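Local structure of probable M18 family aminopeptidase 1 (Thermotoga maritima, 2GLF) at residues Val236-Leu242 / Phe428-Lys433; Val137-Asn141 / Asp219-Ile225; Ala368-Val373 / Ser412-Asp416. The protein probably removes amino acids from the N termini of peptides, acting as a metal-dependent exopeptidase of the M18 family. All blocks are in the same frame, centred on the assembly; numbering follows the deposited sequence.

Contact 1 (Val236-Leu242 / Phe428-Lys433); sequences VGMDRSL and FEISSK
K433 reaches along the backbone of R240 and S241, a worked example of one lysine serving two successive carbonyls. Its CB and CG both lie 3.6 Å from S241 O. From there the chain, with CG anti to the carbonyl carbon (chi1 -75°), runs fully extended: CD approaches R240 O at 3.5 Å, CE passes the same oxygen, and NZ donates to R240 O over 2.9 Å. The ammonium sits 21° out of the carbonyl plane. Meanwhile the backbone N of K433 gives an almost straight bond to S241 O (3.0 Å, 174° at the hydrogen), so the residue is held at its root and at its tip by neighbouring carbonyls. NZ also forms salt bridges with E235 and E17. E235 pairs with R240 NE as well, which probably eases the like charges of R240 and K433 lying near each other.

Beside this lysine, L242 and S432 form an antiparallel non-hydrogen-bonded pair with diverging side chains. L242 CD2 rests on S432 CA (3.8 Å), while CD1 meets I430 CG2 across side chains set at about a right angle. V236 CG2 completes the apolar patch, touching I430 CD1 and the F428 ring.

G237-R240 is a type I turn, and S241 with L242 opposite V236 makes a classic beta bulge. The turn packs against a second subunit, and S241, just after it, hydrogen-bonds through OG to G189 O and T190 OG1 of that neighbour. In its own chain, strand 429-432 is the third strand of a small antiparallel sheet, beside strand 242-245; S432 N-caps helix 433-449, and helix 13-29 packs over the K433 side chain.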
ATOM      1  N   VAL A 236      17.745 -34.077 -28.656  1.00 15.46           N
ATOM      2  CA  VAL A 236      16.494 -33.664 -28.042  1.00 14.33           C
ATOM      3  C   VAL A 236      15.358 -33.616 -29.055  1.00 14.21           C
ATOM      4  O   VAL A 236      15.560 -33.241 -30.210  1.00 14.17           O
ATOM      5  CB  VAL A 236      16.638 -32.276 -27.359  1.00 11.15           C
ATOM      6  CG1 VAL A 236      15.368 -31.928 -26.615  1.00 10.47           C
ATOM      7  CG2 VAL A 236      17.812 -32.288 -26.396  1.00 10.48           C
ATOM      8  N   GLY A 237      14.169 -34.027 -28.618  1.00 18.61           N
ATOM      9  CA  GLY A 237      12.998 -34.000 -29.480  1.00 18.61           C
ATOM     10  C   GLY A 237      12.666 -35.268 -30.247  1.00 18.88           C
ATOM     11  O   GLY A 237      13.534 -36.098 -30.501  1.00 18.61           O
HETATM   12  N   MSE A 238      11.395 -35.409 -30.616  1.00 14.86           N
HETATM   13  CA  MSE A 238      10.932 -36.564 -31.370  1.00 14.86           C
HETATM   14  C   MSE A 238      11.718 -36.724 -32.663  1.00 14.86           C
HETATM   15  O   MSE A 238      12.012 -37.843 -33.074  1.00 14.86           O
HETATM   16  CB  MSE A 238       9.440 -36.439 -31.694  1.00 49.34           C
HETATM   17  CG  MSE A 238       8.506 -36.877 -30.572  1.00 53.35           C
HETATM   18 SE   MSE A 238       8.751 -38.742 -30.030  1.00 61.57          SE
HETATM   19  CE  MSE A 238       8.428 -39.598 -31.735  1.00 58.19           C
ATOM     20  N   ASP A 239      12.051 -35.618 -33.320  1.00 16.15           N
ATOM     21  CA  ASP A 239      12.825 -35.728 -34.550  1.00 15.66           C
ATOM     22  C   ASP A 239      14.315 -35.595 -34.266  1.00 15.53           C
ATOM     23  O   ASP A 239      15.105 -35.356 -35.171  1.00 15.53           O
ATOM     24  CB  ASP A 239      12.396 -34.681 -35.589  1.00 12.60           C
ATOM     25  CG  ASP A 239      12.353 -33.273 -35.030  1.00 12.60           C
ATOM     26  OD1 ASP A 239      13.211 -32.935 -34.188  1.00 12.60           O
ATOM     27  OD2 ASP A 239      11.458 -32.502 -35.451  1.00 15.05           O
ATOM     28  N   ARG A 240      14.687 -35.747 -33.000  1.00 15.31           N
ATOM     29  CA  ARG A 240      16.082 -35.662 -32.582  1.00 14.57           C
ATOM     30  C   ARG A 240      16.802 -34.539 -33.320  1.00 14.05           C
ATOM     31  O   ARG A 240      17.941 -34.707 -33.747  1.00 14.73           O
ATOM     32  CB  ARG A 240      16.792 -36.982 -32.884  1.00 17.34           C
ATOM     33  CG  ARG A 240      15.910 -38.209 -32.791  1.00 18.05           C
ATOM     34  CD  ARG A 240      16.552 -39.362 -33.542  1.00 19.66           C
ATOM     35  NE  ARG A 240      17.229 -40.305 -32.663  1.00 22.66           N
ATOM     36  CZ  ARG A 240      16.628 -41.332 -32.070  1.00 24.48           C
ATOM     37  NH1 ARG A 240      15.332 -41.555 -32.263  1.00 23.15           N
ATOM     38  NH2 ARG A 240      17.324 -42.136 -31.279  1.00 22.21           N
ATOM     39  N   SER A 241      16.142 -33.396 -33.464  1.00 19.18           N
ATOM     40  CA  SER A 241      16.727 -32.273 -34.186  1.00 18.50           C
ATOM     41  C   SER A 241      17.492 -31.289 -33.318  1.00 18.11           C
ATOM     42  O   SER A 241      18.223 -30.441 -33.834  1.00 18.44           O
ATOM     43  CB  SER A 241      15.636 -31.506 -34.919  1.00 15.94           C
ATOM     44  OG  SER A 241      14.822 -30.814 -33.990  1.00 15.94           O
ATOM     45  N   LEU A 242      17.327 -31.387 -32.007  1.00 14.05           N
ATOM     46  CA  LEU A 242      17.995 -30.458 -31.113  1.00 13.54           C
ATOM     47  C   LEU A 242      19.084 -31.098 -30.269  1.00 13.12           C
ATOM     48  O   LEU A 242      19.112 -32.316 -30.103  1.00 14.09           O
ATOM     49  CB  LEU A 242      16.954 -29.808 -30.204  1.00 14.52           C
ATOM     50  CG  LEU A 242      15.812 -29.141 -30.970  1.00 15.61           C
ATOM     51  CD1 LEU A 242      14.749 -28.647 -30.004  1.00 14.77           C
ATOM     52  CD2 LEU A 242      16.365 -27.995 -31.799  1.00 12.40           C
ATOM     53  N   PHE A 428      20.902 -26.925 -18.735  1.00 16.02           N
ATOM     54  CA  PHE A 428      20.664 -27.759 -19.913  1.00 16.05           C
ATOM     55  C   PHE A 428      20.158 -26.895 -21.074  1.00 16.96           C
ATOM     56  O   PHE A 428      18.957 -26.859 -21.361  1.00 17.69           O
ATOM     57  CB  PHE A 428      19.624 -28.847 -19.566  1.00 11.89           C
ATOM     58  CG  PHE A 428      19.625 -30.033 -20.505  1.00 10.49           C
ATOM     59  CD1 PHE A 428      20.692 -30.927 -20.522  1.00  8.70           C
ATOM     60  CD2 PHE A 428      18.549 -30.263 -21.365  1.00  8.03           C
ATOM     61  CE1 PHE A 428      20.686 -32.034 -21.379  1.00  7.54           C
ATOM     62  CE2 PHE A 428      18.538 -31.371 -22.227  1.00  7.54           C
ATOM     63  CZ  PHE A 428      19.607 -32.254 -22.230  1.00  7.54           C
ATOM     64  N   GLU A 429      21.074 -26.194 -21.735  1.00 10.53           N
ATOM     65  CA  GLU A 429      20.708 -25.336 -22.860  1.00 10.66           C
ATOM     66  C   GLU A 429      20.357 -26.170 -24.088  1.00 10.25           C
ATOM     67  O   GLU A 429      20.795 -27.308 -24.226  1.00 10.29           O
ATOM     68  CB  GLU A 429      21.854 -24.375 -23.183  1.00 14.94           C
ATOM     69  CG  GLU A 429      22.299 -23.554 -21.984  1.00 16.97           C
ATOM     70  CD  GLU A 429      23.507 -22.682 -22.275  1.00 22.41           C
ATOM     71  OE1 GLU A 429      24.446 -23.169 -22.942  1.00 23.76           O
ATOM     72  OE2 GLU A 429      23.529 -21.516 -21.820  1.00 24.10           O
ATOM     73  N   ILE A 430      19.556 -25.591 -24.975  1.00 18.18           N
ATOM     74  CA  ILE A 430      19.120 -26.268 -26.189  1.00 19.07           C
ATOM     75  C   ILE A 430      19.531 -25.489 -27.444  1.00 19.69           C
ATOM     76  O   ILE A 430      19.352 -24.269 -27.522  1.00 19.85           O
ATOM     77  CB  ILE A 430      17.564 -26.467 -26.185  1.00  9.97           C
ATOM     78  CG1 ILE A 430      17.210 -27.923 -25.888  1.00 10.17           C
ATOM     79  CG2 ILE A 430      16.972 -26.112 -27.534  1.00 10.97           C
ATOM     80  CD1 ILE A 430      17.578 -28.386 -24.525  1.00 12.84           C
ATOM     81  N   SER A 431      20.084 -26.207 -28.419  1.00 19.58           N
ATOM     82  CA  SER A 431      20.501 -25.622 -29.688  1.00 20.21           C
ATOM     83  C   SER A 431      20.068 -26.571 -30.797  1.00 19.25           C
ATOM     84  O   SER A 431      19.731 -27.721 -30.533  1.00 19.60           O
ATOM     85  CB  SER A 431      22.018 -25.454 -29.733  1.00 24.21           C
ATOM     86  OG  SER A 431      22.663 -26.714 -29.771  1.00 26.77           O
ATOM     87  N   SER A 432      20.079 -26.089 -32.033  1.00 25.44           N
ATOM     88  CA  SER A 432      19.692 -26.902 -33.181  1.00 24.63           C
ATOM     89  C   SER A 432      20.910 -27.574 -33.822  1.00 24.25           C
ATOM     90  O   SER A 432      21.974 -26.965 -33.927  1.00 23.92           O
ATOM     91  CB  SER A 432      18.990 -26.020 -34.215  1.00 17.79           C
ATOM     92  OG  SER A 432      18.852 -26.687 -35.454  1.00 17.23           O
ATOM     93  N   LYS A 433      20.766 -28.830 -34.237  1.00 14.45           N
ATOM     94  CA  LYS A 433      21.869 -29.536 -34.892  1.00 13.77           C
ATOM     95  C   LYS A 433      22.164 -28.856 -36.224  1.00 13.58           C
ATOM     96  O   LYS A 433      23.319 -28.731 -36.625  1.00 13.98           O
ATOM     97  CB  LYS A 433      21.514 -31.002 -35.159  1.00 14.38           C
ATOM     98  CG  LYS A 433      21.534 -31.886 -33.942  1.00 15.28           C
ATOM     99  CD  LYS A 433      21.110 -33.289 -34.299  1.00 14.50           C
ATOM    100  CE  LYS A 433      21.126 -34.184 -33.076  1.00 13.78           C
ATOM    101  NZ  LYS A 433      20.727 -35.575 -33.422  1.00  8.90           N
TER

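Contact 2 (Val137-Asn141 / Asp219-Ile225); sequences VLFKN and DFVSGEI
L138 and I225 both set the chain beyond CB anti to the carbonyl carbon, L138 CG at chi1 -50° and I225 CG1 at -53°, and these torsions bring L138 CD2 within 3.7 Å of I225 CD1. Though the CB of F220 leaves away from the other segment, its ring swings back until CD2 lies 3.8 Å from the same L138 methyl. That methyl also rests over G223 CA, where the absence of a side chain leaves it room.

The backbone beneath is antiparallel pairing at the start of strand 223-229. V137 and E224 exchange two bonds: E224 N gives to V137 O at 2.8 Å, and V137 N to E224 O at 3.1 Å. Strands 132-139 and 223-229 are neighbours in a six-stranded antiparallel sheet, with 145-150 flanking the first and 97-108 the second.

S222, centre of an inverse gamma turn just ahead of strand 223-229, extends the pairing by one more bond. Its carbonyl O accepts F139 N (3.0 Å) and also lies in the plane of the F139 ring, at the CD1 edge. Farther along, a water accepts from N141 N and donates to D219 OD2, while K140 CD comes within 3.4 Å of D219 OD1, the two side chains crossing at a slant. The carboxylate is turned to other partners: OD1 accepts T216 N, and OD2 makes a salt bridge with R377 of the third subunit, whose guanidinium also bonds S222 OG. E224 pairs with R34 and K71 of its own chain and with K355 of that third subunit.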
ATOM      1  N   VAL A 137      41.080 -28.001  -9.429  1.00 22.32           N
ATOM      2  CA  VAL A 137      42.444 -28.316  -9.047  1.00 22.26           C
ATOM      3  C   VAL A 137      42.811 -27.702  -7.687  1.00 22.44           C
ATOM      4  O   VAL A 137      42.275 -26.665  -7.301  1.00 21.79           O
ATOM      5  CB  VAL A 137      43.420 -27.820 -10.138  1.00 16.24           C
ATOM      6  CG1 VAL A 137      43.206 -26.341 -10.395  1.00 14.39           C
ATOM      7  CG2 VAL A 137      44.848 -28.085  -9.713  1.00 18.53           C
ATOM      8  N   LEU A 138      43.713 -28.360  -6.965  1.00 30.47           N
ATOM      9  CA  LEU A 138      44.159 -27.894  -5.656  1.00 31.35           C
ATOM     10  C   LEU A 138      45.677 -28.072  -5.569  1.00 31.46           C
ATOM     11  O   LEU A 138      46.218 -29.054  -6.078  1.00 32.14           O
ATOM     12  CB  LEU A 138      43.510 -28.717  -4.532  1.00 20.87           C
ATOM     13  CG  LEU A 138      41.996 -28.974  -4.464  1.00 21.59           C
ATOM     14  CD1 LEU A 138      41.724 -29.998  -3.366  1.00 19.56           C
ATOM     15  CD2 LEU A 138      41.223 -27.680  -4.201  1.00 21.22           C
ATOM     16  N   PHE A 139      46.363 -27.128  -4.930  1.00 15.40           N
ATOM     17  CA  PHE A 139      47.808 -27.231  -4.775  1.00 15.54           C
ATOM     18  C   PHE A 139      48.140 -27.429  -3.306  1.00 16.60           C
ATOM     19  O   PHE A 139      47.604 -26.729  -2.444  1.00 16.97           O
ATOM     20  CB  PHE A 139      48.502 -25.968  -5.287  1.00 14.48           C
ATOM     21  CG  PHE A 139      48.351 -25.752  -6.761  1.00 14.26           C
ATOM     22  CD1 PHE A 139      47.249 -25.084  -7.269  1.00 15.60           C
ATOM     23  CD2 PHE A 139      49.300 -26.246  -7.646  1.00 15.12           C
ATOM     24  CE1 PHE A 139      47.091 -24.911  -8.644  1.00 15.16           C
ATOM     25  CE2 PHE A 139      49.154 -26.081  -9.019  1.00 14.61           C
ATOM     26  CZ  PHE A 139      48.048 -25.413  -9.521  1.00 16.10           C
ATOM     27  N   LYS A 140      49.010 -28.391  -3.013  1.00 25.83           N
ATOM     28  CA  LYS A 140      49.408 -28.654  -1.632  1.00 28.10           C
ATOM     29  C   LYS A 140      50.320 -27.497  -1.232  1.00 28.91           C
ATOM     30  O   LYS A 140      50.672 -26.661  -2.070  1.00 28.31           O
ATOM     31  CB  LYS A 140      50.172 -29.982  -1.540  1.00 30.73           C
ATOM     32  CG  LYS A 140      49.531 -31.125  -2.311  1.00 31.71           C
ATOM     33  CD  LYS A 140      48.502 -31.877  -1.488  1.00 35.63           C
ATOM     34  CE  LYS A 140      49.149 -33.056  -0.770  1.00 38.26           C
ATOM     35  NZ  LYS A 140      49.702 -34.086  -1.713  1.00 38.28           N
ATOM     36  N   ASN A 141      50.709 -27.441   0.036  1.00 48.49           N
ATOM     37  CA  ASN A 141      51.581 -26.362   0.479  1.00 50.44           C
ATOM     38  C   ASN A 141      52.970 -26.505  -0.135  1.00 50.30           C
ATOM     39  O   ASN A 141      53.741 -25.550  -0.174  1.00 50.04           O
ATOM     40  CB  ASN A 141      51.697 -26.354   2.002  1.00 64.33           C
ATOM     41  CG  ASN A 141      52.297 -25.067   2.527  1.00 67.40           C
ATOM     42  OD1 ASN A 141      53.349 -24.627   2.067  1.00 69.89           O
ATOM     43  ND2 ASN A 141      51.630 -24.457   3.499  1.00 71.17           N
ATOM     44  N   ASP A 219      44.294 -26.647   1.801  1.00 16.37           N
ATOM     45  CA  ASP A 219      44.582 -26.757   0.376  1.00 15.83           C
ATOM     46  C   ASP A 219      43.459 -26.249  -0.510  1.00 15.50           C
ATOM     47  O   ASP A 219      43.685 -25.965  -1.685  1.00 16.29           O
ATOM     48  CB  ASP A 219      44.916 -28.203   0.008  1.00 32.95           C
ATOM     49  CG  ASP A 219      46.267 -28.639   0.535  1.00 36.69           C
ATOM     50  OD1 ASP A 219      46.606 -29.830   0.391  1.00 40.85           O
ATOM     51  OD2 ASP A 219      46.996 -27.791   1.091  1.00 41.53           O
ATOM     52  N   PHE A 220      42.249 -26.140   0.030  1.00 18.39           N
ATOM     53  CA  PHE A 220      41.133 -25.631  -0.767  1.00 16.79           C
ATOM     54  C   PHE A 220      41.372 -24.170  -1.104  1.00 16.14           C
ATOM     55  O   PHE A 220      40.948 -23.699  -2.155  1.00 16.50           O
ATOM     56  CB  PHE A 220      39.803 -25.763  -0.023  1.00  5.29           C
ATOM     57  CG  PHE A 220      39.248 -27.152  -0.019  1.00  5.29           C
ATOM     58  CD1 PHE A 220      39.156 -27.878   1.162  1.00  5.29           C
ATOM     59  CD2 PHE A 220      38.815 -27.743  -1.205  1.00  5.29           C
ATOM     60  CE1 PHE A 220      38.639 -29.175   1.159  1.00  5.29           C
ATOM     61  CE2 PHE A 220      38.298 -29.038  -1.214  1.00  5.29           C
ATOM     62  CZ  PHE A 220      38.209 -29.755  -0.033  1.00  5.29           C
ATOM     63  N   VAL A 221      42.055 -23.460  -0.209  1.00  6.90           N
ATOM     64  CA  VAL A 221      42.352 -22.049  -0.421  1.00  6.90           C
ATOM     65  C   VAL A 221      43.077 -21.910  -1.749  1.00  6.90           C
ATOM     66  O   VAL A 221      42.562 -21.311  -2.694  1.00  6.90           O
ATOM     67  CB  VAL A 221      43.257 -21.492   0.685  1.00 15.78           C
ATOM     68  CG1 VAL A 221      43.480 -20.010   0.464  1.00 15.78           C
ATOM     69  CG2 VAL A 221      42.636 -21.740   2.050  1.00 15.78           C
ATOM     70  N   SER A 222      44.278 -22.474  -1.806  1.00 12.80           N
ATOM     71  CA  SER A 222      45.094 -22.451  -3.012  1.00 12.80           C
ATOM     72  C   SER A 222      44.509 -23.468  -3.975  1.00 12.82           C
ATOM     73  O   SER A 222      45.186 -24.409  -4.398  1.00 13.90           O
ATOM     74  CB  SER A 222      46.541 -22.823  -2.680  1.00 14.53           C
ATOM     75  OG  SER A 222      46.603 -24.067  -1.997  1.00 14.33           O
ATOM     76  N   GLY A 223      43.238 -23.281  -4.305  1.00 23.74           N
ATOM     77  CA  GLY A 223      42.578 -24.195  -5.215  1.00 24.09           C
ATOM     78  C   GLY A 223      41.359 -23.589  -5.878  1.00 24.15           C
ATOM     79  O   GLY A 223      40.823 -22.576  -5.420  1.00 25.31           O
ATOM     80  N   GLU A 224      40.922 -24.213  -6.965  1.00 15.64           N
ATOM     81  CA  GLU A 224      39.761 -23.747  -7.703  1.00 15.47           C
ATOM     82  C   GLU A 224      38.850 -24.902  -8.097  1.00 15.47           C
ATOM     83  O   GLU A 224      39.159 -25.663  -9.014  1.00 16.37           O
ATOM     84  CB  GLU A 224      40.200 -22.970  -8.948  1.00 21.16           C
ATOM     85  CG  GLU A 224      40.244 -21.471  -8.709  1.00 22.85           C
ATOM     86  CD  GLU A 224      40.882 -20.681  -9.837  1.00 22.70           C
ATOM     87  OE1 GLU A 224      40.644 -19.455  -9.887  1.00 23.88           O
ATOM     88  OE2 GLU A 224      41.626 -21.269 -10.655  1.00 20.39           O
ATOM     89  N   ILE A 225      37.732 -25.035  -7.391  1.00 11.42           N
ATOM     90  CA  ILE A 225      36.774 -26.090  -7.685  1.00 10.53           C
ATOM     91  C   ILE A 225      35.533 -25.476  -8.318  1.00 10.48           C
ATOM     92  O   ILE A 225      35.074 -24.417  -7.906  1.00 10.48           O
ATOM     93  CB  ILE A 225      36.338 -26.847  -6.411  1.00 14.06           C
ATOM     94  CG1 ILE A 225      37.564 -27.345  -5.644  1.00 14.95           C
ATOM     95  CG2 ILE A 225      35.451 -28.023  -6.791  1.00 12.32           C
ATOM     96  CD1 ILE A 225      38.390 -28.337  -6.422  1.00 16.59           C
TER
HETATM   97  O   HOH W   1      49.669 -29.142   2.167  1.00 19.72           O

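Contact 3 (Ala368-Val373 / Ser412-Asp416); sequences AHAEFV and SDVID
The F372 ring is held by its neighbours on one face and at one edge. Over the face stands D413 CB, 3.9 Å from the ring centroid and only 12° off the normal, a CH-pi contact made by the methylene of an acidic residue. At the edge, V414 O lies near the ring plane, 3.4 Å from CD1, with I415 N also in plane close by. I415 CG2 approaches CE1 obliquely at 3.5 Å. The imidazole of H369 presents its own edge: D413 OD1 lies in its plane, 3.2 Å from CD2, while the carboxylate is turned 73° to the ring.

F372 reaches the strand because CG stands anti to the backbone N (chi1 -168°), which sends the ring out from the first turn of the helix. An alanine in place of F372 would remove the ring and is likely to open a gap between helix and strand, leaving D413 CB and I415 CG2 without their shared partner. A368 CB adds apolar packing on I415 CD1.

No direct polar bond joins the segments; a water does so instead, accepting from H369 N (3.0 Å) and donating to D413 OD1 (2.9 Å). Both polar side chains also have partners on the fourth subunit: D413 OD2 makes a salt bridge with R69 of that neighbour, and H369 ND1 is bonded to its K71.

H369 is the N-cap of helix 370-382, so the contact seats the start of this helix against the leading end of strand 414-421. That strand lies between strands 321-329 and 351-354 in the large mixed sheet. Helix 404-408 packs against V414, whose CB is directed away from 368-373.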
ATOM      1  N   ALA A 368      28.190  -3.087 -35.218  1.00 17.68           N
ATOM      2  CA  ALA A 368      28.751  -3.289 -36.550  1.00 16.29           C
ATOM      3  C   ALA A 368      28.295  -2.239 -37.553  1.00 15.99           C
ATOM      4  O   ALA A 368      27.099  -2.014 -37.731  1.00 15.99           O
ATOM      5  CB  ALA A 368      28.384  -4.662 -37.054  1.00 19.27           C
ATOM      6  N   HIS A 369      29.265  -1.601 -38.204  1.00 18.72           N
ATOM      7  CA  HIS A 369      28.992  -0.569 -39.197  1.00 17.89           C
ATOM      8  C   HIS A 369      28.330  -1.209 -40.412  1.00 17.57           C
ATOM      9  O   HIS A 369      28.592  -2.365 -40.728  1.00 17.52           O
ATOM     10  CB  HIS A 369      30.299   0.094 -39.628  1.00 25.30           C
ATOM     11  CG  HIS A 369      31.090   0.671 -38.497  1.00 25.52           C
ATOM     12  ND1 HIS A 369      30.616   1.688 -37.698  1.00 26.22           N
ATOM     13  CD2 HIS A 369      32.338   0.393 -38.051  1.00 24.56           C
ATOM     14  CE1 HIS A 369      31.538   2.015 -36.808  1.00 23.03           C
ATOM     15  NE2 HIS A 369      32.593   1.244 -37.001  1.00 22.05           N
ATOM     16  N   ALA A 370      27.480  -0.458 -41.096  1.00 17.95           N
ATOM     17  CA  ALA A 370      26.803  -0.981 -42.267  1.00 18.54           C
ATOM     18  C   ALA A 370      27.798  -1.560 -43.274  1.00 18.94           C
ATOM     19  O   ALA A 370      27.571  -2.639 -43.833  1.00 19.30           O
ATOM     20  CB  ALA A 370      25.982   0.111 -42.915  1.00  2.46           C
ATOM     21  N   GLU A 371      28.900  -0.852 -43.504  1.00 18.92           N
ATOM     22  CA  GLU A 371      29.905  -1.307 -44.459  1.00 19.28           C
ATOM     23  C   GLU A 371      30.388  -2.717 -44.148  1.00 18.51           C
ATOM     24  O   GLU A 371      30.509  -3.550 -45.047  1.00 18.21           O
ATOM     25  CB  GLU A 371      31.104  -0.353 -44.493  1.00 48.51           C
ATOM     26  CG  GLU A 371      31.059   0.780 -43.479  1.00 53.51           C
ATOM     27  CD  GLU A 371      30.053   1.857 -43.835  1.00 58.55           C
ATOM     28  OE1 GLU A 371      30.261   2.564 -44.847  1.00 54.77           O
ATOM     29  OE2 GLU A 371      29.054   1.991 -43.098  1.00 62.65           O
ATOM     30  N   PHE A 372      30.655  -2.993 -42.875  1.00 14.12           N
ATOM     31  CA  PHE A 372      31.126  -4.316 -42.486  1.00 13.54           C
ATOM     32  C   PHE A 372      30.018  -5.362 -42.621  1.00 13.59           C
ATOM     33  O   PHE A 372      30.264  -6.484 -43.062  1.00 14.43           O
ATOM     34  CB  PHE A 372      31.647  -4.302 -41.051  1.00 12.90           C
ATOM     35  CG  PHE A 372      32.405  -5.536 -40.684  1.00 12.74           C
ATOM     36  CD1 PHE A 372      32.221  -6.142 -39.446  1.00 12.30           C
ATOM     37  CD2 PHE A 372      33.306  -6.104 -41.580  1.00 11.84           C
ATOM     38  CE1 PHE A 372      32.924  -7.299 -39.106  1.00 12.89           C
ATOM     39  CE2 PHE A 372      34.014  -7.261 -41.253  1.00 10.57           C
ATOM     40  CZ  PHE A 372      33.825  -7.860 -40.017  1.00 11.40           C
ATOM     41  N   VAL A 373      28.796  -5.009 -42.238  1.00 21.39           N
ATOM     42  CA  VAL A 373      27.696  -5.952 -42.365  1.00 21.15           C
ATOM     43  C   VAL A 373      27.535  -6.258 -43.857  1.00 21.98           C
ATOM     44  O   VAL A 373      27.157  -7.370 -44.248  1.00 21.88           O
ATOM     45  CB  VAL A 373      26.379  -5.366 -41.804  1.00 15.58           C
ATOM     46  CG1 VAL A 373      25.257  -6.395 -41.914  1.00 11.90           C
ATOM     47  CG2 VAL A 373      26.576  -4.948 -40.355  1.00 14.38           C
ATOM     48  N   SER A 412      39.898  -2.716 -34.984  1.00 21.67           N
ATOM     49  CA  SER A 412      39.377  -3.538 -36.076  1.00 21.94           C
ATOM     50  C   SER A 412      37.861  -3.672 -36.046  1.00 21.79           C
ATOM     51  O   SER A 412      37.240  -3.513 -35.000  1.00 22.08           O
ATOM     52  CB  SER A 412      40.023  -4.926 -36.052  1.00 28.19           C
ATOM     53  OG  SER A 412      39.926  -5.513 -34.771  1.00 31.50           O
ATOM     54  N   ASP A 413      37.275  -3.961 -37.206  1.00 28.60           N
ATOM     55  CA  ASP A 413      35.829  -4.125 -37.337  1.00 28.66           C
ATOM     56  C   ASP A 413      35.365  -5.481 -36.819  1.00 27.97           C
ATOM     57  O   ASP A 413      35.981  -6.511 -37.098  1.00 28.43           O
ATOM     58  CB  ASP A 413      35.420  -3.946 -38.798  1.00 22.85           C
ATOM     59  CG  ASP A 413      35.435  -2.490 -39.226  1.00 25.47           C
ATOM     60  OD1 ASP A 413      34.403  -1.805 -39.068  1.00 25.95           O
ATOM     61  OD2 ASP A 413      36.485  -2.020 -39.705  1.00 26.61           O
ATOM     62  N   VAL A 414      34.271  -5.467 -36.062  1.00 11.86           N
ATOM     63  CA  VAL A 414      33.718  -6.678 -35.469  1.00 10.40           C
ATOM     64  C   VAL A 414      32.229  -6.840 -35.749  1.00 10.40           C
ATOM     65  O   VAL A 414      31.541  -5.876 -36.090  1.00 10.40           O
ATOM     66  CB  VAL A 414      33.920  -6.662 -33.955  1.00 11.24           C
ATOM     67  CG1 VAL A 414      33.700  -8.054 -33.381  1.00 10.41           C
ATOM     68  CG2 VAL A 414      35.307  -6.130 -33.639  1.00 10.89           C
ATOM     69  N   ILE A 415      31.744  -8.070 -35.586  1.00 18.80           N
ATOM     70  CA  ILE A 415      30.337  -8.413 -35.813  1.00 18.80           C
ATOM     71  C   ILE A 415      29.985  -9.675 -35.027  1.00 18.80           C
ATOM     72  O   ILE A 415      30.647 -10.699 -35.162  1.00 18.80           O
ATOM     73  CB  ILE A 415      30.055  -8.685 -37.319  1.00 11.01           C
ATOM     74  CG1 ILE A 415      28.579  -9.018 -37.539  1.00 11.01           C
ATOM     75  CG2 ILE A 415      30.913  -9.838 -37.811  1.00 11.01           C
ATOM     76  CD1 ILE A 415      27.648  -7.883 -37.224  1.00 11.01           C
ATOM     77  N   ASP A 416      28.947  -9.593 -34.201  1.00 26.09           N
ATOM     78  CA  ASP A 416      28.514 -10.744 -33.413  1.00 27.42           C
ATOM     79  C   ASP A 416      27.831 -11.750 -34.333  1.00 28.05           C
ATOM     80  O   ASP A 416      27.019 -11.377 -35.181  1.00 28.38           O
ATOM     81  CB  ASP A 416      27.542 -10.308 -32.316  1.00 41.22           C
ATOM     82  CG  ASP A 416      28.143  -9.276 -31.382  1.00 42.94           C
ATOM     83  OD1 ASP A 416      27.976  -8.060 -31.633  1.00 45.33           O
ATOM     84  OD2 ASP A 416      28.793  -9.687 -30.402  1.00 43.81           O
TER
HETATM   85  O   HOH W   2      31.984  -2.665 -37.720  1.00 19.09           O

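How the contacts relate
From the N terminus, contact 2 comes first: it closes the excursion from strand 132-139 through helix 200-213 to strand 223-229 within the six-stranded sheet. Contact 1 opens just afterwards, and its long loop returns only at 428-433, joining the bulged hairpin to the third strand of the small sheet. Contact 3 lies wholly within that span and closes a shorter loop of its own, from the start of helix 370-382 through helix 404-408 to strand 414-421 of the mixed sheet. None cross. Although the centres of contacts 2 and 3 are 43 Å apart in one chain, they meet between subunits, where E224 bonds weakly to A370 N of a neighbouring copy.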